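Local coordinates for protein 4-hydroxy-3-methylbut-2-enyl diphosphate reductase (Aquifex aeolicus, PDB 3DNF) that catalyses the last step of the non-mevalonate isoprenoid pathway, reducing 4-hydroxy-3-methylbut-2-enyl diphosphate to isopentenyl and dimethylallyl diphosphate with an iron-sulfur cluster, at residues B[210-216]-B[255-261]; B[150-154]-B[178-183]; B[61-66]-B[84-89]. One frame throughout, in Å; residues are numbered along the deposited sequence.

Overall arrangement
The chain has a trilobal, open alpha/beta architecture with three parallel four-stranded sheets, and each interaction belongs to a different one. Interaction 1 joins the two inner strands of one sheet, whereas interactions 2 and 3 flank the other two. Their centres are 43 to 47 Å apart, their nearest atoms about 28 to 33 Å. Cys13, Cys96 and Cys193 line the Fe3-S4 cluster pocket. In interaction 1 the Ser261 side chain is about 14 Å from the cluster and the side chain of Ile215 about 8 Å from that of Ser221, predicted to bind substrate; in interaction 3 the Leu84 side chain is about 10 Å from that of His74, likewise predicted. Interaction 2 lies away from the annotated sites.

Interaction 1. Residues B[210-216]-B[255-261]; sequences VDVMIII and VKRVGIS
Two successive backbone amides of 255-261 converge on one carboxylate oxygen of Asp211: Lys256 N donates to OD2 at 3.0 Å, meeting it on the anti side and 23° out of the carboxylate plane, and Arg257 N adds a weak bond. Asp211 N answers with a bond to Arg257 O, so backbone and side chain together fix the entry to the strand pair. Beyond it the bonds alternate as in parallel strands. Val212 O accepts from Gly259 N, Ile214 N reaches Gly259 O at 2.7 Å, Ile214 O accepts Ser261 N almost head-on, and Ile216 N closes on Ser261 O. Met213, bent at chi2 (-59°) and chi3 (-70°), curls its sulfur over the backbone of Gly259, with SD 3.7 Å from CA where a beta carbon would clash. On the opposite face Val212 CG1 meets Val258 CG2 and Val255 CG1, both at 3.8 Å, and Ile216 CD1 presses on Ile260 CG2 at 3.5 Å. Ile270, Val274 and Ile278 of helix 268-281 cover Ile214, Ile216 and Ile260, while helix 222-234 covers Met213 and Ile215. The two strands are the inner pair of a parallel four-stranded sheet between helices, the arrangement of an open alpha/beta lobe.

Interaction 2. Residues B[150-154]-B[178-183]; sequences IGEAL and EIALWV
Beside the sheet of an open alpha/beta lobe, the turn 150-154, on the connection from strand 141-144 to strand 158-163, packs against the C-terminal part of helix 169-182. Leu154 carries much of the contact, dividing its two methyls. Leu154 CD1 lies over one face of the Trp182 indole, 4.2 Å from the centroid of the five-membered ring and 23° off its normal, a CH-pi contact displaced toward the ring's rim. Leu154 CD2 lies 3.8 Å from Trp182 CB and also touches Val183 CG1 and Ile179 CG1. The indole is held from turning by its own helix: Trp182 NE1 donates to Glu178 OE2 at 2.8 Å in a bent bond, the oxygen close to the ring plane but met on its anti side with the N-H tilted 31° out of the carboxylate plane. The other oxygen, Glu178 OE1, forms a salt bridge with Lys173 of the second subunit, so the carboxylate links the tryptophan to the dimer interface. One turn earlier, Ile150 has CG1 between its backbone N and carbonyl carbon (chi1 70°), which sends CD1 crosswise onto Glu178 CG at 3.7 Å while CG2 runs past Ile179 CD1 at 4.1 Å. A water bridges the two backbones, 2.6 Å from Leu154 O and 3.0 Å from Trp182 O; no direct hydrogen bond crosses the contact. Inward, Ala153 rests on Val117, and Ile179 and Val183 rest on Val159. Neighbouring connections thus pack side by side over one parallel sheet, joined through aliphatic side chains, as in layered alpha/beta folds.

Interaction 3. Residues B[61-66]-B[84-89]; sequences EEFKEG and LRKKGL
Gly66 N donates to Gly88 O at 2.8 Å, coming in from above the carbonyl plane (37° out of it), and so ties the loop 61-66 to the end of helix 78-86. Gly88 has a positive phi of 84° and closes that helix with a Schellman motif. From the residue before it, Lys87 stretches its fully extended chain across to the loop, and two oxygens there grip the ammonium group: NZ lies 2.6 Å from Glu61 OE2, in a salt bridge that meets this oxygen on its anti side, 23° out of the carboxylate plane, and 2.8 Å from Phe63 O, nearly in line with that carbonyl. A methionine in its place would probably leave Glu61 without its counter-charge and Phe63 O without this donor. Two leucines meet the same side of the Phe63 ring obliquely, with Phe63 CE1 3.7 Å from Leu84 CD2 and Phe63 CD1 3.6 Å from Leu89 CD1. The second methyl of Leu89, CD2, packs tightly on Lys64 O at 3.1 Å. Phe63 and Leu89 both rest on Val69 of strand 68-71, and Leu84 on Val91 of strand 90-93, so the contact joins the connection entering strand 68-71 to the helix leading into its sheet neighbour, strand 90-93.

Interaction 1. Residues B[210-216]-B[255-261]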
ATOM      1  N   VAL B 210      27.228 -13.072 -23.170  1.00 31.04           N
ATOM      2  CA  VAL B 210      28.701 -13.073 -23.131  1.00 30.67           C
ATOM      3  C   VAL B 210      29.222 -14.417 -22.601  1.00 30.63           C
ATOM      4  O   VAL B 210      28.476 -15.179 -21.982  1.00 30.52           O
ATOM      5  CB  VAL B 210      29.300 -11.906 -22.252  1.00 30.77           C
ATOM      6  CG1 VAL B 210      28.934 -10.521 -22.799  1.00 30.69           C
ATOM      7  CG2 VAL B 210      28.890 -12.036 -20.778  1.00 29.81           C
ATOM      8  N   ASP B 211      30.502 -14.699 -22.834  1.00 30.63           N
ATOM      9  CA  ASP B 211      31.121 -15.926 -22.332  1.00 30.62           C
ATOM     10  C   ASP B 211      31.456 -15.876 -20.843  1.00 30.68           C
ATOM     11  O   ASP B 211      31.157 -16.816 -20.104  1.00 30.96           O
ATOM     12  CB  ASP B 211      32.359 -16.283 -23.153  1.00 30.83           C
ATOM     13  CG  ASP B 211      31.970 -16.781 -24.563  1.00 30.88           C
ATOM     14  OD1 ASP B 211      31.058 -17.811 -24.569  1.00 30.70           O
ATOM     15  OD2 ASP B 211      32.562 -16.141 -25.668  1.00 32.30           O
ATOM     16  N   VAL B 212      32.073 -14.782 -20.405  1.00 30.61           N
ATOM     17  CA  VAL B 212      32.424 -14.611 -18.997  1.00 30.35           C
ATOM     18  C   VAL B 212      31.879 -13.289 -18.505  1.00 30.05           C
ATOM     19  O   VAL B 212      31.909 -12.293 -19.229  1.00 29.98           O
ATOM     20  CB  VAL B 212      33.965 -14.677 -18.751  1.00 30.78           C
ATOM     21  CG1 VAL B 212      34.733 -13.929 -19.839  1.00 32.06           C
ATOM     22  CG2 VAL B 212      34.345 -14.126 -17.367  1.00 30.39           C
ATOM     23  N   MET B 213      31.364 -13.319 -17.278  1.00 29.55           N
ATOM     24  CA  MET B 213      30.915 -12.134 -16.565  1.00 29.76           C
ATOM     25  C   MET B 213      31.879 -11.815 -15.427  1.00 29.29           C
ATOM     26  O   MET B 213      32.195 -12.681 -14.610  1.00 28.56           O
ATOM     27  CB  MET B 213      29.497 -12.359 -16.023  1.00 29.84           C
ATOM     28  CG  MET B 213      28.385 -12.010 -17.003  1.00 30.46           C
ATOM     29  SD  MET B 213      28.438 -10.269 -17.542  1.00 32.68           S
ATOM     30  CE  MET B 213      27.965  -9.347 -16.074  1.00 31.40           C
ATOM     31  N   ILE B 214      32.352 -10.568 -15.396  1.00 29.71           N
ATOM     32  CA  ILE B 214      33.151 -10.036 -14.285  1.00 29.83           C
ATOM     33  C   ILE B 214      32.344  -9.013 -13.487  1.00 29.54           C
ATOM     34  O   ILE B 214      31.854  -8.032 -14.046  1.00 29.65           O
ATOM     35  CB  ILE B 214      34.476  -9.369 -14.773  1.00 29.75           C
ATOM     36  CG1 ILE B 214      35.295 -10.318 -15.664  1.00 29.39           C
ATOM     37  CG2 ILE B 214      35.299  -8.833 -13.579  1.00 29.79           C
ATOM     38  CD1 ILE B 214      35.690 -11.673 -15.024  1.00 28.12           C
ATOM     39  N   ILE B 215      32.210  -9.258 -12.185  1.00 29.46           N
ATOM     40  CA  ILE B 215      31.505  -8.359 -11.270  1.00 29.50           C
ATOM     41  C   ILE B 215      32.519  -7.772 -10.285  1.00 29.92           C
ATOM     42  O   ILE B 215      33.185  -8.509  -9.541  1.00 30.21           O
ATOM     43  CB  ILE B 215      30.337  -9.089 -10.516  1.00 29.69           C
ATOM     44  CG1 ILE B 215      29.281  -9.657 -11.498  1.00 29.02           C
ATOM     45  CG2 ILE B 215      29.727  -8.197  -9.430  1.00 29.49           C
ATOM     46  CD1 ILE B 215      28.614  -8.642 -12.435  1.00 30.95           C
ATOM     47  N   ILE B 216      32.659  -6.448 -10.303  1.00 30.27           N
ATOM     48  CA  ILE B 216      33.662  -5.773  -9.482  1.00 30.00           C
ATOM     49  C   ILE B 216      33.008  -5.112  -8.251  1.00 30.73           C
ATOM     50  O   ILE B 216      31.901  -4.573  -8.332  1.00 30.14           O
ATOM     51  CB  ILE B 216      34.464  -4.722 -10.303  1.00 30.31           C
ATOM     52  CG1 ILE B 216      35.019  -5.332 -11.584  1.00 30.07           C
ATOM     53  CG2 ILE B 216      35.618  -4.140  -9.464  1.00 29.49           C
ATOM     54  CD1 ILE B 216      35.297  -4.297 -12.660  1.00 31.08           C
ATOM     55  N   VAL B 255      37.675 -17.227 -25.206  1.00 39.00           N
ATOM     56  CA  VAL B 255      36.529 -16.333 -25.011  1.00 39.00           C
ATOM     57  C   VAL B 255      36.390 -15.368 -26.197  1.00 38.89           C
ATOM     58  O   VAL B 255      37.391 -14.969 -26.798  1.00 38.92           O
ATOM     59  CB  VAL B 255      36.663 -15.543 -23.679  1.00 38.95           C
ATOM     60  CG1 VAL B 255      35.522 -14.554 -23.499  1.00 39.34           C
ATOM     61  CG2 VAL B 255      36.714 -16.498 -22.497  1.00 39.21           C
ATOM     62  N   LYS B 256      35.152 -15.009 -26.533  1.00 38.64           N
ATOM     63  CA  LYS B 256      34.887 -14.031 -27.585  1.00 38.39           C
ATOM     64  C   LYS B 256      34.339 -12.732 -27.000  1.00 37.94           C
ATOM     65  O   LYS B 256      34.844 -11.649 -27.302  1.00 38.10           O
ATOM     66  CB  LYS B 256      33.911 -14.589 -28.618  1.00 38.48           C
ATOM     67  CG  LYS B 256      33.846 -13.781 -29.906  1.00 39.44           C
ATOM     68  CD  LYS B 256      32.655 -14.189 -30.765  1.00 40.54           C
ATOM     69  CE  LYS B 256      31.386 -13.476 -30.302  1.00 40.29           C
ATOM     70  NZ  LYS B 256      30.211 -13.910 -31.100  1.00 41.12           N
ATOM     71  N   ARG B 257      33.302 -12.844 -26.173  1.00 37.56           N
ATOM     72  CA  ARG B 257      32.737 -11.680 -25.485  1.00 36.89           C
ATOM     73  C   ARG B 257      32.924 -11.760 -23.968  1.00 36.27           C
ATOM     74  O   ARG B 257      32.606 -12.782 -23.347  1.00 36.05           O
ATOM     75  CB  ARG B 257      31.246 -11.522 -25.791  1.00 37.06           C
ATOM     76  CG  ARG B 257      30.888 -11.237 -27.234  1.00 38.09           C
ATOM     77  CD  ARG B 257      29.408 -11.514 -27.448  1.00 39.62           C
ATOM     78  NE  ARG B 257      28.988 -12.713 -26.716  1.00 40.64           N
ATOM     79  CZ  ARG B 257      28.618 -13.866 -27.271  1.00 40.77           C
ATOM     80  NH1 ARG B 257      28.582 -14.005 -28.590  1.00 41.82           N
ATOM     81  NH2 ARG B 257      28.264 -14.885 -26.496  1.00 40.61           N
ATOM     82  N   VAL B 258      33.447 -10.677 -23.389  1.00 35.63           N
ATOM     83  CA  VAL B 258      33.546 -10.520 -21.930  1.00 34.85           C
ATOM     84  C   VAL B 258      32.614  -9.410 -21.450  1.00 34.44           C
ATOM     85  O   VAL B 258      32.613  -8.308 -22.003  1.00 34.27           O
ATOM     86  CB  VAL B 258      34.985 -10.164 -21.469  1.00 35.01           C
ATOM     87  CG1 VAL B 258      35.067 -10.101 -19.929  1.00 34.15           C
ATOM     88  CG2 VAL B 258      36.000 -11.152 -22.039  1.00 34.50           C
ATOM     89  N   GLY B 259      31.826  -9.711 -20.420  1.00 33.92           N
ATOM     90  CA  GLY B 259      31.011  -8.700 -19.750  1.00 33.05           C
ATOM     91  C   GLY B 259      31.596  -8.233 -18.423  1.00 32.95           C
ATOM     92  O   GLY B 259      32.116  -9.035 -17.641  1.00 32.46           O
ATOM     93  N   ILE B 260      31.525  -6.926 -18.179  1.00 32.18           N
ATOM     94  CA  ILE B 260      31.971  -6.345 -16.910  1.00 32.47           C
ATOM     95  C   ILE B 260      30.878  -5.481 -16.303  1.00 31.99           C
ATOM     96  O   ILE B 260      30.298  -4.603 -16.968  1.00 31.65           O
ATOM     97  CB  ILE B 260      33.240  -5.456 -17.057  1.00 32.05           C
ATOM     98  CG1 ILE B 260      34.412  -6.240 -17.655  1.00 33.15           C
ATOM     99  CG2 ILE B 260      33.636  -4.848 -15.709  1.00 32.84           C
ATOM    100  CD1 ILE B 260      35.628  -5.369 -17.968  1.00 33.17           C
ATOM    101  N   SER B 261      30.598  -5.724 -15.029  1.00 31.59           N
ATOM    102  CA  SER B 261      29.864  -4.741 -14.254  1.00 31.13           C
ATOM    103  C   SER B 261      30.516  -4.520 -12.911  1.00 30.49           C
ATOM    104  O   SER B 261      31.526  -5.146 -12.585  1.00 30.82           O
ATOM    105  CB  SER B 261      28.402  -5.122 -14.094  1.00 31.39           C
ATOM    106  OG  SER B 261      27.665  -3.975 -13.707  1.00 32.55           O
TER

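Interaction 2. Residues B[150-154]-B[178-183]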
ATOM      1  N   ILE B 150       4.998  -0.036  12.508  1.00 34.20           N
ATOM      2  CA  ILE B 150       3.851   0.731  12.000  1.00 33.58           C
ATOM      3  C   ILE B 150       2.772   1.112  13.034  1.00 33.55           C
ATOM      4  O   ILE B 150       1.953   1.997  12.778  1.00 32.86           O
ATOM      5  CB  ILE B 150       3.185   0.073  10.767  1.00 34.16           C
ATOM      6  CG1 ILE B 150       2.446  -1.206  11.161  1.00 34.12           C
ATOM      7  CG2 ILE B 150       4.209  -0.194   9.696  1.00 33.60           C
ATOM      8  CD1 ILE B 150       1.577  -1.745  10.026  1.00 34.99           C
ATOM      9  N   GLY B 151       2.774   0.434  14.189  1.00 33.07           N
ATOM     10  CA  GLY B 151       1.818   0.695  15.276  1.00 33.93           C
ATOM     11  C   GLY B 151       1.433   2.150  15.511  1.00 34.43           C
ATOM     12  O   GLY B 151       0.254   2.486  15.553  1.00 35.31           O
ATOM     13  N   GLU B 152       2.430   3.018  15.677  1.00 35.04           N
ATOM     14  CA  GLU B 152       2.168   4.425  15.970  1.00 34.63           C
ATOM     15  C   GLU B 152       1.450   5.157  14.810  1.00 34.06           C
ATOM     16  O   GLU B 152       0.587   5.998  15.050  1.00 34.08           O
ATOM     17  CB  GLU B 152       3.463   5.134  16.364  1.00 35.53           C
ATOM     18  CG  GLU B 152       3.306   6.582  16.814  1.00 38.30           C
ATOM     19  CD  GLU B 152       2.740   6.715  18.220  1.00 41.62           C
ATOM     20  OE1 GLU B 152       2.604   5.687  18.929  1.00 41.73           O
ATOM     21  OE2 GLU B 152       2.418   7.861  18.608  1.00 41.88           O
ATOM     22  N   ALA B 153       1.796   4.828  13.562  1.00 32.94           N
ATOM     23  CA  ALA B 153       1.124   5.415  12.422  1.00 32.79           C
ATOM     24  C   ALA B 153      -0.359   5.016  12.357  1.00 33.11           C
ATOM     25  O   ALA B 153      -1.182   5.795  11.880  1.00 32.97           O
ATOM     26  CB  ALA B 153       1.885   5.071  11.056  1.00 32.57           C
ATOM     27  N   LEU B 154      -0.693   3.826  12.867  1.00 32.73           N
ATOM     28  CA  LEU B 154      -2.084   3.342  12.841  1.00 34.72           C
ATOM     29  C   LEU B 154      -3.021   4.124  13.770  1.00 34.71           C
ATOM     30  O   LEU B 154      -4.246   3.991  13.685  1.00 37.12           O
ATOM     31  CB  LEU B 154      -2.145   1.840  13.124  1.00 34.39           C
ATOM     32  CG  LEU B 154      -1.281   0.926  12.236  1.00 36.05           C
ATOM     33  CD1 LEU B 154      -1.687  -0.535  12.454  1.00 35.60           C
ATOM     34  CD2 LEU B 154      -1.319   1.301  10.718  1.00 36.34           C
ATOM     35  N   GLU B 178      -0.248  -2.627   4.034  1.00 30.39           N
ATOM     36  CA  GLU B 178      -0.696  -2.867   5.391  1.00 30.18           C
ATOM     37  C   GLU B 178      -1.285  -1.614   6.030  1.00 29.26           C
ATOM     38  O   GLU B 178      -2.412  -1.638   6.540  1.00 28.32           O
ATOM     39  CB  GLU B 178       0.439  -3.460   6.241  1.00 30.93           C
ATOM     40  CG  GLU B 178      -0.036  -3.969   7.618  1.00 33.29           C
ATOM     41  CD  GLU B 178      -1.079  -5.098   7.573  1.00 37.60           C
ATOM     42  OE1 GLU B 178      -1.109  -5.904   6.613  1.00 39.00           O
ATOM     43  OE2 GLU B 178      -1.880  -5.177   8.526  1.00 37.26           O
ATOM     44  N   ILE B 179      -0.550  -0.504   5.988  1.00 29.08           N
ATOM     45  CA  ILE B 179      -1.076   0.752   6.556  1.00 29.92           C
ATOM     46  C   ILE B 179      -2.433   1.137   5.923  1.00 29.11           C
ATOM     47  O   ILE B 179      -3.355   1.527   6.637  1.00 29.13           O
ATOM     48  CB  ILE B 179      -0.034   1.896   6.496  1.00 28.74           C
ATOM     49  CG1 ILE B 179       1.142   1.578   7.439  1.00 30.27           C
ATOM     50  CG2 ILE B 179      -0.625   3.277   6.870  1.00 29.27           C
ATOM     51  CD1 ILE B 179       2.287   2.549   7.320  1.00 31.66           C
ATOM     52  N   ALA B 180      -2.555   0.976   4.607  1.00 29.04           N
ATOM     53  CA  ALA B 180      -3.796   1.286   3.877  1.00 29.57           C
ATOM     54  C   ALA B 180      -5.032   0.518   4.395  1.00 30.49           C
ATOM     55  O   ALA B 180      -6.175   0.989   4.298  1.00 30.69           O
ATOM     56  CB  ALA B 180      -3.606   1.025   2.413  1.00 29.60           C
ATOM     57  N   LEU B 181      -4.794  -0.684   4.921  1.00 29.90           N
ATOM     58  CA  LEU B 181      -5.902  -1.495   5.450  1.00 30.39           C
ATOM     59  C   LEU B 181      -6.405  -0.960   6.774  1.00 31.25           C
ATOM     60  O   LEU B 181      -7.546  -1.217   7.163  1.00 30.92           O
ATOM     61  CB  LEU B 181      -5.455  -2.954   5.623  1.00 30.18           C
ATOM     62  CG  LEU B 181      -5.190  -3.736   4.324  1.00 28.29           C
ATOM     63  CD1 LEU B 181      -4.973  -5.220   4.670  1.00 29.14           C
ATOM     64  CD2 LEU B 181      -6.340  -3.577   3.348  1.00 27.79           C
ATOM     65  N   TRP B 182      -5.531  -0.257   7.491  1.00 33.23           N
ATOM     66  CA  TRP B 182      -5.830   0.155   8.867  1.00 35.31           C
ATOM     67  C   TRP B 182      -6.205   1.628   9.038  1.00 36.07           C
ATOM     68  O   TRP B 182      -6.852   1.996  10.026  1.00 37.83           O
ATOM     69  CB  TRP B 182      -4.657  -0.187   9.781  1.00 37.45           C
ATOM     70  CG  TRP B 182      -4.531  -1.648  10.039  1.00 39.50           C
ATOM     71  CD1 TRP B 182      -3.772  -2.548   9.349  1.00 41.98           C
ATOM     72  CD2 TRP B 182      -5.191  -2.383  11.073  1.00 42.12           C
ATOM     73  NE1 TRP B 182      -3.917  -3.803   9.893  1.00 42.63           N
ATOM     74  CE2 TRP B 182      -4.789  -3.732  10.948  1.00 43.16           C
ATOM     75  CE3 TRP B 182      -6.092  -2.033  12.093  1.00 43.02           C
ATOM     76  CZ2 TRP B 182      -5.246  -4.733  11.814  1.00 42.53           C
ATOM     77  CZ3 TRP B 182      -6.564  -3.031  12.946  1.00 42.49           C
ATOM     78  CH2 TRP B 182      -6.140  -4.367  12.800  1.00 42.79           C
ATOM     79  N   VAL B 183      -5.802   2.483   8.104  1.00 35.07           N
ATOM     80  CA  VAL B 183      -6.090   3.912   8.259  1.00 35.28           C
ATOM     81  C   VAL B 183      -6.974   4.467   7.142  1.00 35.23           C
ATOM     82  O   VAL B 183      -7.006   3.924   6.034  1.00 36.49           O
ATOM     83  CB  VAL B 183      -4.823   4.818   8.498  1.00 35.04           C
ATOM     84  CG1 VAL B 183      -3.807   4.207   9.528  1.00 34.02           C
ATOM     85  CG2 VAL B 183      -4.157   5.166   7.216  1.00 35.18           C
TER
HETATM   86  O   HOH W   1      -5.742   2.013  12.817  1.00 37.51           O

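Interaction 3. Residues B[61-66]-B[84-89]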
ATOM      1  N   GLU B  61      35.903  17.147  14.011  1.00 31.35           N
ATOM      2  CA  GLU B  61      35.507  18.528  13.826  1.00 31.98           C
ATOM      3  C   GLU B  61      36.807  19.331  13.597  1.00 31.87           C
ATOM      4  O   GLU B  61      36.993  20.456  14.085  1.00 32.24           O
ATOM      5  CB  GLU B  61      34.685  18.956  15.057  1.00 32.62           C
ATOM      6  CG  GLU B  61      34.056  20.338  15.037  1.00 33.67           C
ATOM      7  CD  GLU B  61      33.011  20.589  13.960  1.00 32.95           C
ATOM      8  OE1 GLU B  61      32.203  19.730  13.546  1.00 35.05           O
ATOM      9  OE2 GLU B  61      32.984  21.739  13.488  1.00 35.24           O
ATOM     10  N   GLU B  62      37.725  18.755  12.816  1.00 30.73           N
ATOM     11  CA  GLU B  62      39.045  19.363  12.663  1.00 32.58           C
ATOM     12  C   GLU B  62      39.108  20.549  11.690  1.00 32.62           C
ATOM     13  O   GLU B  62      40.068  21.309  11.737  1.00 32.62           O
ATOM     14  CB  GLU B  62      40.104  18.323  12.252  1.00 33.45           C
ATOM     15  CG  GLU B  62      39.907  17.743  10.851  1.00 33.68           C
ATOM     16  CD  GLU B  62      39.051  16.476  10.806  1.00 34.18           C
ATOM     17  OE1 GLU B  62      38.013  16.390  11.508  1.00 32.99           O
ATOM     18  OE2 GLU B  62      39.438  15.566  10.053  1.00 34.94           O
ATOM     19  N   PHE B  63      38.130  20.678  10.790  1.00 32.19           N
ATOM     20  CA  PHE B  63      38.081  21.808   9.833  1.00 32.47           C
ATOM     21  C   PHE B  63      37.890  23.138  10.552  1.00 33.32           C
ATOM     22  O   PHE B  63      37.268  23.206  11.621  1.00 32.67           O
ATOM     23  CB  PHE B  63      37.016  21.575   8.741  1.00 32.51           C
ATOM     24  CG  PHE B  63      35.819  20.761   9.227  1.00 33.07           C
ATOM     25  CD1 PHE B  63      34.854  21.362  10.026  1.00 33.63           C
ATOM     26  CD2 PHE B  63      35.675  19.412   8.901  1.00 36.41           C
ATOM     27  CE1 PHE B  63      33.754  20.660  10.506  1.00 34.75           C
ATOM     28  CE2 PHE B  63      34.547  18.687   9.372  1.00 34.07           C
ATOM     29  CZ  PHE B  63      33.604  19.326  10.185  1.00 34.37           C
ATOM     30  N   LYS B  64      38.469  24.185   9.978  1.00 33.63           N
ATOM     31  CA  LYS B  64      38.491  25.496  10.602  1.00 33.83           C
ATOM     32  C   LYS B  64      37.900  26.561   9.693  1.00 33.64           C
ATOM     33  O   LYS B  64      37.716  26.348   8.502  1.00 32.48           O
ATOM     34  CB  LYS B  64      39.920  25.868  11.024  1.00 34.11           C
ATOM     35  CG  LYS B  64      40.835  26.286   9.887  1.00 34.69           C
ATOM     36  CD  LYS B  64      42.275  26.081  10.329  1.00 41.62           C
ATOM     37  CE  LYS B  64      43.279  27.122   9.844  1.00 42.43           C
ATOM     38  NZ  LYS B  64      43.262  27.666   8.468  1.00 42.74           N
ATOM     39  N   GLU B  65      37.647  27.739  10.255  1.00 33.12           N
ATOM     40  CA  GLU B  65      37.076  28.833   9.472  1.00 33.31           C
ATOM     41  C   GLU B  65      37.835  28.933   8.145  1.00 30.74           C
ATOM     42  O   GLU B  65      39.079  28.934   8.108  1.00 31.19           O
ATOM     43  CB  GLU B  65      37.185  30.158  10.225  1.00 33.54           C
ATOM     44  CG  GLU B  65      36.542  31.323   9.502  1.00 35.41           C
ATOM     45  CD  GLU B  65      36.789  32.660  10.191  1.00 36.83           C
ATOM     46  OE1 GLU B  65      37.850  32.845  10.822  1.00 42.48           O
ATOM     47  OE2 GLU B  65      35.914  33.533  10.075  1.00 41.04           O
ATOM     48  N   GLY B  66      37.076  29.048   7.072  1.00 29.66           N
ATOM     49  CA  GLY B  66      37.685  29.230   5.748  1.00 29.57           C
ATOM     50  C   GLY B  66      37.935  27.949   5.009  1.00 30.81           C
ATOM     51  O   GLY B  66      38.202  27.985   3.789  1.00 31.22           O
ATOM     52  N   LEU B  84      27.473  24.256  10.368  1.00 27.74           N
ATOM     53  CA  LEU B  84      28.695  24.301   9.573  1.00 28.07           C
ATOM     54  C   LEU B  84      28.924  25.685   8.949  1.00 28.30           C
ATOM     55  O   LEU B  84      30.066  26.203   9.004  1.00 29.28           O
ATOM     56  CB  LEU B  84      28.730  23.179   8.530  1.00 28.02           C
ATOM     57  CG  LEU B  84      28.869  21.795   9.239  1.00 28.44           C
ATOM     58  CD1 LEU B  84      28.438  20.761   8.257  1.00 30.79           C
ATOM     59  CD2 LEU B  84      30.202  21.498   9.892  1.00 30.29           C
ATOM     60  N   ARG B  85      27.867  26.243   8.359  1.00 28.49           N
ATOM     61  CA  ARG B  85      27.907  27.628   7.808  1.00 29.22           C
ATOM     62  C   ARG B  85      28.292  28.641   8.871  1.00 29.59           C
ATOM     63  O   ARG B  85      29.123  29.532   8.628  1.00 28.86           O
ATOM     64  CB  ARG B  85      26.552  27.994   7.179  1.00 30.27           C
ATOM     65  CG  ARG B  85      26.236  27.180   5.916  1.00 31.26           C
ATOM     66  CD  ARG B  85      24.934  27.663   5.217  1.00 31.16           C
ATOM     67  NE  ARG B  85      24.482  26.679   4.224  1.00 36.57           N
ATOM     68  CZ  ARG B  85      25.053  26.466   3.038  1.00 38.91           C
ATOM     69  NH1 ARG B  85      26.125  27.151   2.660  1.00 41.88           N
ATOM     70  NH2 ARG B  85      24.570  25.552   2.215  1.00 41.38           N
ATOM     71  N   LYS B  86      27.712  28.524  10.056  1.00 29.27           N
ATOM     72  CA  LYS B  86      27.983  29.476  11.140  1.00 30.07           C
ATOM     73  C   LYS B  86      29.425  29.417  11.643  1.00 30.49           C
ATOM     74  O   LYS B  86      29.924  30.380  12.193  1.00 30.42           O
ATOM     75  CB  LYS B  86      27.008  29.257  12.299  1.00 29.96           C
ATOM     76  CG  LYS B  86      25.619  29.766  12.006  1.00 34.00           C
ATOM     77  CD  LYS B  86      24.891  30.029  13.314  1.00 39.10           C
ATOM     78  CE  LYS B  86      24.252  28.766  13.834  1.00 41.15           C
ATOM     79  NZ  LYS B  86      23.737  29.102  15.202  1.00 40.87           N
ATOM     80  N   LYS B  87      30.108  28.298  11.400  1.00 31.03           N
ATOM     81  CA  LYS B  87      31.512  28.117  11.789  1.00 31.29           C
ATOM     82  C   LYS B  87      32.456  28.764  10.746  1.00 31.01           C
ATOM     83  O   LYS B  87      33.692  28.750  10.878  1.00 31.62           O
ATOM     84  CB  LYS B  87      31.820  26.620  11.973  1.00 32.69           C
ATOM     85  CG  LYS B  87      33.158  26.359  12.628  1.00 32.41           C
ATOM     86  CD  LYS B  87      33.514  24.899  12.619  1.00 34.10           C
ATOM     87  CE  LYS B  87      34.849  24.684  13.313  1.00 31.97           C
ATOM     88  NZ  LYS B  87      35.154  23.214  13.442  1.00 28.17           N
ATOM     89  N   GLY B  88      31.856  29.320   9.703  1.00 30.55           N
ATOM     90  CA  GLY B  88      32.610  30.088   8.709  1.00 30.31           C
ATOM     91  C   GLY B  88      33.232  29.176   7.677  1.00 29.93           C
ATOM     92  O   GLY B  88      34.262  29.498   7.083  1.00 30.80           O
ATOM     93  N   LEU B  89      32.602  28.030   7.443  1.00 29.58           N
ATOM     94  CA  LEU B  89      33.087  27.093   6.470  1.00 30.12           C
ATOM     95  C   LEU B  89      32.418  27.344   5.120  1.00 30.75           C
ATOM     96  O   LEU B  89      31.239  27.732   5.079  1.00 30.57           O
ATOM     97  CB  LEU B  89      32.789  25.678   6.965  1.00 29.25           C
ATOM     98  CG  LEU B  89      33.361  25.232   8.311  1.00 32.30           C
ATOM     99  CD1 LEU B  89      32.701  23.909   8.752  1.00 32.80           C
ATOM    100  CD2 LEU B  89      34.867  25.094   8.206  1.00 36.26           C
TER